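Side-chain contacts in ABC transporter periplasmic peptide-binding protein (Pseudoalteromonas, PDB 4QFL), which binds dipeptides, here Ala-Phe, in the periplasm and probably delivers them to an ABC transporter for uptake into the cell: residues Arg335-Pro340 and Pro446-Thr451; Met392-Gln397 and Val407-Tyr412; Val429-Ala434 and Lys457-Trp462. All blocks are in the same frame, centred on the assembly; numbering follows the deposited sequence.

Interaction 1: Arg335-Pro340 and Pro446-Thr451; sequences RSILPP and PLLSCT
Ile-337 reaches out of its loop with the longer of its two branches, and the methyl at the end of that branch, CD1, makes the whole contact with Leu-447 and Leu-448. CG1 anti to the backbone N (chi1 -169°) directs this branch towards the leucines, and chi2 keeps it extended, which carries CD1 to them although the nearest CA atoms, those of Ile-337 and Leu-447, are 10.8 Å apart. There Ile-337 CD1 meets one methyl of each leucine: CD2 of Leu-447 at 4.2 Å and CD1 of Leu-448 at 4.3 Å. The side chains of Ile-337 and Leu-447 slide past each other in opposite directions, and these two methyls are their closest atoms.

This is apolar core of a periplasmic solute-binding protein of family 5, where a loop following strand 332-333 meets the short helix 445-448 beside the peptide site. Leu-447 also lies against Trp-433 of that site. Helix 480-497 and strand 500-513 add Ile-494 and Leu-500, each touching both Ile-337 and Leu-448.

Behind the isoleucine the loop is held by an ST turn, in which Leu-338 N donates to Ser-336 OG at 3.3 Å; the same hydroxyl is bonded to Gln-491. On the leucine side, Ser-449 N-caps helix 450-454 through a bond between its OG and Ala-452 N, and Cys-450 is tied by a disulfide to Cys-463.

Interaction 2: Met392-Gln397 and Val407-Tyr412; sequences MAELMQ and VNIVEY
The amide nitrogen of Gln-397 is engaged twice: NE2 donates to Val-407 O at 2.9 Å and to a water at 3.2 Å, and that water also accepts from Ile-409 N. The bond to Val-407 O is nearly straight at the hydrogen (162°). Its acceptor lies almost in the plane of the glutamine amide, whereas NE2 stands above the plane of the carbonyl, 43° out of it. An extended side chain, with CG opposite the backbone N (chi1 173°), spans the distance from helix to strand.

Helix 389-401 and strand 406-410 are the last two elements of a beta-alpha-beta unit begun by strand 373-378, and their short segments run nearly antiparallel, with axes 8.7 Å apart. Ile-409 fills the space between them. Its CD1 lies against the helix backbone, 3.5 Å from Ala-393 C, and also touches Ala-393 CB; the aliphatic CG of Glu-394 meets the same methyl at 3.7 Å, the two side chains crossing at about a right angle. Gln-397 crosses Ile-409 just as steeply, its NE2 4.0 Å from Ile-409 CG1. Replacing Gln-397 by an alanine would probably leave Val-407 O without its side-chain donor and uncover one flank of Ile-409.

At Gln-397, one turn on from Ala-393, the strand's Val-407 packs its CB 4.0 Å from Gln-397 CA. Met-392 and Met-396, and Ala-393 as well, also touch Leu-430 of strand 428-434, while Glu-411 forms a salt bridge with Arg-390.

Interaction 3: Val429-Ala434 and Lys457-Trp462; sequences VLLGWA and KNPANW. With ALA (alanine), chain C; PHE (phenylalanine), chain D.
With chi1 at 55°, Val-429 places CG1 between its backbone N and carbonyl carbon, and from there this methyl meets CB of Pro-459 at 4.0 Å, behind the dipeptide pocket of a periplasmic binding-protein fold. Leu-431, two residues on and pointing to the same side of strand 428-434, has chi1 at -118° and divides its two methyls between the proline and the ligand. Leu-431 CD1 is 4.1 Å from Pro-459 CG, the side chains crossing at about a right angle; Leu-431 CD2 turns to the ligand, 3.6 Å from CD1 of the bound phenylalanine.

The strand thus forms a wall of the site, and Pro-459 backs that wall on the side of the loop leading to helix 465-475. The proline ring also rests on Tyr-294 and Ala-296 of the adjoining strand 291-297. It belongs to a type I turn from Asn-458 to Asn-461, within which Asn-458 OD1 accepts from Ala-460 N at 2.9 Å in an Asx turn.

Towards its end the strand grips the ligand directly. Ala-434 takes hold of the bound alanine as a strand partner would, its N donating to the alanine O at 2.8 Å and its O accepting from the alanine N; Asp-436 adds a further bond to this residue. Tyr-385, Arg-383, Gly-50 and Thr-48 bind the phenylalanine. Trp-433 lies beneath the alanine N, whose probable positive charge would suit the pi system: this nitrogen sits 3.0 Å above the ring plane, displaced toward the rim near CZ2.

Overall arrangement
From the N terminus, the chain first passes segment 335-340, whose partner arrives only at 446-451, so interaction 1 closes a long loop and ties the stretch after strand 332-333 to helix 445-448. Interaction 2 is nested inside it, a short local closure joining helix 389-401 to strand 406-410. Strand 428-434 follows and opens interaction 3 before interaction 1 has closed; since its partner, 457-462, comes later, these two contacts cross. They also touch, Leu-447 meeting Asn-458, with centres about 9 Å apart. Interaction 2 lies farther out, its centre about 16 Å from that of interaction 3, yet helix 389-401 packs on the strand that lines the peptide site.

Interaction 1: Arg335-Pro340 and Pro446-Thr451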
loop_
_atom_site.group_PDB
_atom_site.type_symbol
_atom_site.label_atom_id
_atom_site.label_comp_id
_atom_site.label_asym_id
_atom_site.label_seq_id
_atom_site.Cartn_x
_atom_site.Cartn_y
_atom_site.Cartn_z
ATOM N N ARG A 335 0.319 -8.613 18.280
ATOM C CA ARG A 335 0.656 -8.175 19.638
ATOM C C ARG A 335 0.899 -6.652 19.696
ATOM O O ARG A 335 1.220 -6.087 20.747
ATOM C CB ARG A 335 1.880 -8.943 20.148
ATOM C CG ARG A 335 1.552 -10.068 21.132
ATOM C CD ARG A 335 1.046 -11.348 20.481
ATOM N NE ARG A 335 0.227 -12.099 21.431
ATOM C CZ ARG A 335 -0.156 -13.362 21.284
ATOM N NH1 ARG A 335 0.209 -14.057 20.218
ATOM N NH2 ARG A 335 -0.905 -13.932 22.216
ATOM N N SER A 336 0.728 -6.002 18.548
ATOM C CA SER A 336 0.914 -4.572 18.392
ATOM C C SER A 336 0.463 -4.275 16.979
ATOM O O SER A 336 0.246 -5.201 16.210
ATOM C CB SER A 336 2.389 -4.216 18.537
ATOM O OG SER A 336 2.612 -2.881 18.120
ATOM N N ILE A 337 0.313 -3.006 16.612
ATOM C CA ILE A 337 0.043 -2.705 15.208
ATOM C C ILE A 337 1.205 -3.184 14.310
ATOM O O ILE A 337 1.002 -3.607 13.164
ATOM C CB ILE A 337 -0.305 -1.202 14.962
ATOM C CG1 ILE A 337 -0.827 -1.021 13.531
ATOM C CG2 ILE A 337 0.894 -0.298 15.217
ATOM C CD1 ILE A 337 -1.308 0.360 13.193
ATOM N N LEU A 338 2.419 -3.155 14.847
ATOM C CA LEU A 338 3.593 -3.539 14.076
ATOM C C LEU A 338 3.756 -5.047 14.061
ATOM O O LEU A 338 3.604 -5.690 15.097
ATOM C CB LEU A 338 4.861 -2.906 14.670
ATOM C CG LEU A 338 4.973 -1.384 14.579
ATOM C CD1 LEU A 338 6.332 -0.876 15.099
ATOM C CD2 LEU A 338 4.718 -0.925 13.154
ATOM N N PRO A 339 4.075 -5.617 12.885
ATOM C CA PRO A 339 4.389 -7.048 12.794
ATOM C C PRO A 339 5.687 -7.319 13.543
ATOM O O PRO A 339 6.496 -6.404 13.677
ATOM C CB PRO A 339 4.569 -7.271 11.291
ATOM C CG PRO A 339 4.920 -5.923 10.738
ATOM C CD PRO A 339 4.162 -4.942 11.577
ATOM N N PRO A 340 5.878 -8.550 14.041
ATOM C CA PRO A 340 7.038 -8.866 14.877
ATOM C C PRO A 340 8.352 -8.760 14.129
ATOM O O PRO A 340 9.392 -8.759 14.778
ATOM C CB PRO A 340 6.782 -10.319 15.306
ATOM C CG PRO A 340 5.864 -10.862 14.276
ATOM C CD PRO A 340 4.983 -9.706 13.886
ATOM N N PRO A 446 1.299 7.057 7.317
ATOM C CA PRO A 446 0.296 6.938 6.245
ATOM C C PRO A 446 -1.054 6.411 6.716
ATOM O O PRO A 446 -1.953 6.241 5.890
ATOM C CB PRO A 446 0.906 5.906 5.284
ATOM C CG PRO A 446 2.328 5.699 5.737
ATOM C CD PRO A 446 2.353 6.037 7.205
ATOM N N LEU A 447 -1.200 6.144 8.010
ATOM C CA LEU A 447 -2.367 5.430 8.497
ATOM C C LEU A 447 -3.140 6.214 9.513
ATOM O O LEU A 447 -4.326 6.461 9.336
ATOM C CB LEU A 447 -1.935 4.135 9.169
ATOM C CG LEU A 447 -2.315 2.834 8.485
ATOM C CD1 LEU A 447 -1.813 2.844 7.056
ATOM C CD2 LEU A 447 -1.749 1.671 9.263
ATOM N N LEU A 448 -2.455 6.573 10.597
ATOM C CA LEU A 448 -3.096 7.142 11.785
ATOM C C LEU A 448 -2.820 8.627 12.087
ATOM O O LEU A 448 -3.364 9.173 13.045
ATOM C CB LEU A 448 -2.740 6.297 13.013
ATOM C CG LEU A 448 -3.416 4.930 13.087
ATOM C CD1 LEU A 448 -2.911 4.149 14.282
ATOM C CD2 LEU A 448 -4.921 5.075 13.149
ATOM N N SER A 449 -2.007 9.287 11.274
ATOM C CA SER A 449 -1.673 10.688 11.525
ATOM C C SER A 449 -2.817 11.632 11.184
ATOM O O SER A 449 -3.784 11.240 10.544
ATOM C CB SER A 449 -0.427 11.096 10.739
ATOM O OG SER A 449 -0.668 10.965 9.348
ATOM N N CYS A 450 -2.710 12.878 11.623
ATOM C CA CYS A 450 -3.703 13.883 11.253
ATOM C C CYS A 450 -3.705 14.150 9.754
ATOM O O CYS A 450 -4.764 14.212 9.142
ATOM C CB CYS A 450 -3.508 15.170 12.045
ATOM S SG CYS A 450 -4.061 15.013 13.781
ATOM N N THR A 451 -2.525 14.279 9.162
ATOM C CA THR A 451 -2.428 14.438 7.715
ATOM C C THR A 451 -3.031 13.238 6.976
ATOM O O THR A 451 -3.659 13.405 5.925
ATOM C CB THR A 451 -0.992 14.695 7.252
ATOM O OG1 THR A 451 -0.131 13.683 7.769
ATOM C CG2 THR A 451 -0.510 16.020 7.765
#

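Interaction 2: Met392-Gln397 and Val407-Tyr412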
loop_
_atom_site.group_PDB
_atom_site.type_symbol
_atom_site.label_atom_id
_atom_site.label_comp_id
_atom_site.label_asym_id
_atom_site.label_seq_id
_atom_site.Cartn_x
_atom_site.Cartn_y
_atom_site.Cartn_z
ATOM N N MET A 392 -14.364 -13.202 8.053
ATOM C CA MET A 392 -14.016 -12.585 9.321
ATOM C C MET A 392 -15.169 -11.757 9.883
ATOM O O MET A 392 -15.432 -11.788 11.081
ATOM C CB MET A 392 -12.775 -11.711 9.182
ATOM C CG MET A 392 -12.292 -11.166 10.501
ATOM S SD MET A 392 -10.774 -10.219 10.361
ATOM C CE MET A 392 -9.664 -11.436 9.659
ATOM N N ALA A 393 -15.847 -11.009 9.024
ATOM C CA ALA A 393 -16.953 -10.166 9.466
ATOM C C ALA A 393 -18.140 -11.007 9.942
ATOM O O ALA A 393 -18.846 -10.632 10.881
ATOM C CB ALA A 393 -17.377 -9.200 8.353
ATOM N N GLU A 394 -18.353 -12.147 9.294
ATOM C CA GLU A 394 -19.400 -13.062 9.715
ATOM C C GLU A 394 -19.078 -13.704 11.070
ATOM O O GLU A 394 -19.963 -13.879 11.906
ATOM C CB GLU A 394 -19.654 -14.126 8.644
ATOM C CG GLU A 394 -20.241 -13.551 7.358
ATOM C CD GLU A 394 -20.165 -14.513 6.177
ATOM O OE1 GLU A 394 -19.571 -15.606 6.303
ATOM O OE2 GLU A 394 -20.706 -14.164 5.112
ATOM N N LEU A 395 -17.819 -14.050 11.295
ATOM C CA LEU A 395 -17.444 -14.595 12.589
ATOM C C LEU A 395 -17.668 -13.560 13.687
ATOM O O LEU A 395 -18.175 -13.878 14.766
ATOM C CB LEU A 395 -15.997 -15.082 12.580
ATOM C CG LEU A 395 -15.780 -16.402 11.831
ATOM C CD1 LEU A 395 -14.360 -16.511 11.312
ATOM C CD2 LEU A 395 -16.138 -17.609 12.703
ATOM N N MET A 396 -17.301 -12.314 13.410
ATOM C CA MET A 396 -17.462 -11.242 14.393
ATOM C C MET A 396 -18.935 -10.920 14.636
ATOM O O MET A 396 -19.334 -10.602 15.754
ATOM C CB MET A 396 -16.703 -9.994 13.952
ATOM C CG MET A 396 -15.200 -10.177 13.915
ATOM S SD MET A 396 -14.422 -8.806 13.051
ATOM C CE MET A 396 -13.143 -8.374 14.223
ATOM N N GLN A 397 -19.730 -11.016 13.577
ATOM C CA GLN A 397 -21.177 -10.852 13.645
ATOM C C GLN A 397 -21.779 -11.825 14.669
ATOM O O GLN A 397 -22.542 -11.425 15.547
ATOM C CB GLN A 397 -21.770 -11.067 12.253
ATOM C CG GLN A 397 -23.283 -11.085 12.167
ATOM C CD GLN A 397 -23.774 -11.145 10.725
ATOM O OE1 GLN A 397 -23.611 -12.155 10.030
ATOM N NE2 GLN A 397 -24.375 -10.056 10.266
ATOM N N VAL A 407 -24.712 -6.708 14.311
ATOM C CA VAL A 407 -23.855 -6.294 13.212
ATOM C C VAL A 407 -24.526 -6.495 11.862
ATOM O O VAL A 407 -25.088 -7.555 11.580
ATOM C CB VAL A 407 -22.520 -7.072 13.209
ATOM C CG1 VAL A 407 -21.725 -6.733 11.968
ATOM C CG2 VAL A 407 -21.718 -6.770 14.457
ATOM N N ASN A 408 -24.463 -5.474 11.020
ATOM C CA ASN A 408 -24.781 -5.659 9.621
ATOM C C ASN A 408 -23.487 -5.508 8.828
ATOM O O ASN A 408 -22.653 -4.663 9.147
ATOM C CB ASN A 408 -25.827 -4.654 9.167
ATOM C CG ASN A 408 -25.292 -3.242 9.128
ATOM O OD1 ASN A 408 -24.940 -2.669 10.159
ATOM N ND2 ASN A 408 -25.232 -2.666 7.936
ATOM N N ILE A 409 -23.312 -6.332 7.805
ATOM C CA ILE A 409 -22.062 -6.346 7.051
ATOM C C ILE A 409 -22.195 -5.587 5.739
ATOM O O ILE A 409 -23.095 -5.859 4.957
ATOM C CB ILE A 409 -21.601 -7.797 6.791
ATOM C CG1 ILE A 409 -21.377 -8.519 8.124
ATOM C CG2 ILE A 409 -20.336 -7.815 5.935
ATOM C CD1 ILE A 409 -20.895 -9.954 7.981
ATOM N N VAL A 410 -21.299 -4.637 5.501
ATOM C CA VAL A 410 -21.341 -3.854 4.274
ATOM C C VAL A 410 -20.159 -4.178 3.368
ATOM O O VAL A 410 -19.020 -4.271 3.820
ATOM C CB VAL A 410 -21.320 -2.355 4.562
ATOM C CG1 VAL A 410 -21.202 -1.580 3.275
ATOM C CG2 VAL A 410 -22.580 -1.950 5.316
ATOM N N GLU A 411 -20.429 -4.353 2.085
ATOM C CA GLU A 411 -19.374 -4.717 1.158
ATOM C C GLU A 411 -19.624 -4.120 -0.226
ATOM O O GLU A 411 -20.745 -4.148 -0.726
ATOM C CB GLU A 411 -19.284 -6.241 1.088
ATOM C CG GLU A 411 -18.021 -6.794 0.444
ATOM C CD GLU A 411 -18.008 -8.313 0.420
ATOM O OE1 GLU A 411 -19.066 -8.918 0.710
ATOM O OE2 GLU A 411 -16.943 -8.903 0.114
ATOM N N TYR A 412 -18.580 -3.569 -0.836
ATOM C CA TYR A 412 -18.673 -3.023 -2.188
ATOM C C TYR A 412 -17.411 -3.370 -2.966
ATOM O O TYR A 412 -16.407 -3.760 -2.379
ATOM C CB TYR A 412 -18.842 -1.498 -2.168
ATOM C CG TYR A 412 -20.057 -0.975 -1.421
ATOM C CD1 TYR A 412 -21.291 -0.893 -2.035
ATOM C CD2 TYR A 412 -19.954 -0.550 -0.111
ATOM C CE1 TYR A 412 -22.405 -0.419 -1.351
ATOM C CE2 TYR A 412 -21.054 -0.071 0.581
ATOM C CZ TYR A 412 -22.277 -0.009 -0.039
ATOM O OH TYR A 412 -23.370 0.471 0.652
HETATM O O HOH W 1 -25.309 -8.745 7.512
HETATM O O HOH W 2 -23.862 -9.368 15.810
#

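Interaction 3: Val429-Ala434 and Lys457-Trp462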
loop_
_atom_site.group_PDB
_atom_site.type_symbol
_atom_site.label_atom_id
_atom_site.label_comp_id
_atom_site.label_asym_id
_atom_site.label_seq_id
_atom_site.Cartn_x
_atom_site.Cartn_y
_atom_site.Cartn_z
ATOM N N VAL A 429 -14.641 -0.950 10.120
ATOM C CA VAL A 429 -14.191 -1.598 8.899
ATOM C C VAL A 429 -13.039 -2.542 9.184
ATOM O O VAL A 429 -12.198 -2.285 10.052
ATOM C CB VAL A 429 -13.724 -0.569 7.851
ATOM C CG1 VAL A 429 -12.663 0.332 8.448
ATOM C CG2 VAL A 429 -13.200 -1.268 6.600
ATOM N N LEU A 430 -13.020 -3.633 8.429
ATOM C CA LEU A 430 -11.906 -4.554 8.416
ATOM C C LEU A 430 -11.003 -4.122 7.281
ATOM O O LEU A 430 -11.374 -4.208 6.122
ATOM C CB LEU A 430 -12.395 -5.981 8.167
ATOM C CG LEU A 430 -13.294 -6.565 9.250
ATOM C CD1 LEU A 430 -13.851 -7.912 8.817
ATOM C CD2 LEU A 430 -12.547 -6.664 10.569
ATOM N N LEU A 431 -9.821 -3.643 7.630
ATOM C CA LEU A 431 -8.857 -3.203 6.641
ATOM C C LEU A 431 -7.456 -3.542 7.142
ATOM O O LEU A 431 -7.278 -4.449 7.937
ATOM C CB LEU A 431 -8.984 -1.697 6.398
ATOM C CG LEU A 431 -9.362 -1.301 4.970
ATOM C CD1 LEU A 431 -9.855 0.135 4.875
ATOM C CD2 LEU A 431 -8.209 -1.553 4.016
ATOM N N GLY A 432 -6.463 -2.803 6.676
ATOM C CA GLY A 432 -5.108 -3.027 7.129
ATOM C C GLY A 432 -4.115 -2.295 6.260
ATOM O O GLY A 432 -4.466 -1.362 5.552
ATOM N N TRP A 433 -2.867 -2.728 6.318
ATOM C CA TRP A 433 -1.825 -2.080 5.558
ATOM C C TRP A 433 -0.762 -3.093 5.201
ATOM O O TRP A 433 -0.299 -3.847 6.053
ATOM C CB TRP A 433 -1.213 -0.971 6.401
ATOM C CG TRP A 433 -0.264 -0.054 5.690
ATOM C CD1 TRP A 433 1.082 0.065 5.918
ATOM C CD2 TRP A 433 -0.578 0.900 4.662
ATOM N NE1 TRP A 433 1.616 1.026 5.094
ATOM C CE2 TRP A 433 0.620 1.552 4.313
ATOM C CE3 TRP A 433 -1.756 1.267 4.004
ATOM C CZ2 TRP A 433 0.672 2.545 3.335
ATOM C CZ3 TRP A 433 -1.696 2.258 3.022
ATOM C CH2 TRP A 433 -0.500 2.876 2.699
ATOM N N ALA A 434 -0.398 -3.122 3.927
ATOM C CA ALA A 434 0.786 -3.839 3.499
ATOM C C ALA A 434 1.958 -2.850 3.349
ATOM O O ALA A 434 1.949 -1.973 2.489
ATOM C CB ALA A 434 0.513 -4.583 2.207
ATOM N N LYS A 457 -7.409 8.844 4.321
ATOM C CA LYS A 457 -6.707 7.558 4.309
ATOM C C LYS A 457 -6.604 6.894 5.684
ATOM O O LYS A 457 -5.966 5.859 5.837
ATOM C CB LYS A 457 -5.323 7.719 3.679
ATOM C CG LYS A 457 -5.381 7.996 2.169
ATOM C CD LYS A 457 -6.359 7.051 1.470
ATOM C CE LYS A 457 -6.120 6.984 -0.021
ATOM N NZ LYS A 457 -7.205 6.219 -0.685
ATOM N N ASN A 458 -7.239 7.498 6.683
ATOM C CA ASN A 458 -7.218 6.974 8.041
ATOM C C ASN A 458 -8.556 6.308 8.357
ATOM O O ASN A 458 -9.541 6.992 8.603
ATOM C CB ASN A 458 -6.965 8.124 9.012
ATOM C CG ASN A 458 -6.910 7.678 10.453
ATOM O OD1 ASN A 458 -7.314 6.574 10.793
ATOM N ND2 ASN A 458 -6.407 8.547 11.315
ATOM N N PRO A 459 -8.604 4.969 8.344
ATOM C CA PRO A 459 -9.888 4.274 8.507
ATOM C C PRO A 459 -10.501 4.455 9.902
ATOM O O PRO A 459 -11.668 4.163 10.094
ATOM C CB PRO A 459 -9.531 2.798 8.254
ATOM C CG PRO A 459 -8.230 2.834 7.538
ATOM C CD PRO A 459 -7.505 4.034 8.057
ATOM N N ALA A 460 -9.719 4.944 10.859
ATOM C CA ALA A 460 -10.252 5.226 12.189
ATOM C C ALA A 460 -10.769 6.665 12.331
ATOM O O ALA A 460 -11.299 7.044 13.372
ATOM C CB ALA A 460 -9.201 4.934 13.250
ATOM N N ASN A 461 -10.604 7.465 11.286
ATOM C CA ASN A 461 -11.080 8.835 11.317
ATOM C C ASN A 461 -10.619 9.482 12.612
ATOM O O ASN A 461 -11.405 10.083 13.336
ATOM C CB ASN A 461 -12.601 8.838 11.242
ATOM C CG ASN A 461 -13.169 10.178 10.812
ATOM O OD1 ASN A 461 -12.443 11.066 10.341
ATOM N ND2 ASN A 461 -14.484 10.327 10.957
ATOM N N TRP A 462 -9.332 9.342 12.895
ATOM C CA TRP A 462 -8.769 9.651 14.210
ATOM C C TRP A 462 -7.623 10.649 14.103
ATOM O O TRP A 462 -6.510 10.306 13.683
ATOM C CB TRP A 462 -8.272 8.348 14.834
ATOM C CG TRP A 462 -7.840 8.356 16.271
ATOM C CD1 TRP A 462 -8.641 8.489 17.376
ATOM C CD2 TRP A 462 -6.507 8.121 16.768
ATOM N NE1 TRP A 462 -7.884 8.385 18.521
ATOM C CE2 TRP A 462 -6.578 8.156 18.177
ATOM C CE3 TRP A 462 -5.264 7.896 16.154
ATOM C CZ2 TRP A 462 -5.447 7.969 18.983
ATOM C CZ3 TRP A 462 -4.140 7.714 16.963
ATOM C CH2 TRP A 462 -4.245 7.752 18.359
HETATM N N ALA C . 0.554 0.174 1.385
HETATM C CA ALA C . -0.545 0.118 0.425
HETATM C C ALA C . -1.687 -0.746 0.956
HETATM O O ALA C . -1.459 -1.681 1.723
HETATM C CB ALA C . -0.051 -0.411 -0.924
HETATM N N PHE D . -2.916 -0.423 0.558
HETATM C CA PHE D . -4.082 -1.226 0.908
HETATM C C PHE D . -4.066 -2.521 0.129
HETATM O O PHE D . -4.492 -3.557 0.628
HETATM C CB PHE D . -5.364 -0.474 0.566
HETATM C CG PHE D . -5.647 0.680 1.463
HETATM C CD1 PHE D . -5.579 0.538 2.840
HETATM C CD2 PHE D . -5.990 1.904 0.936
HETATM C CE1 PHE D . -5.851 1.590 3.670
HETATM C CE2 PHE D . -6.265 2.964 1.760
HETATM C CZ PHE D . -6.193 2.812 3.130
HETATM O OXT PHE D . -3.632 -2.552 -1.023
#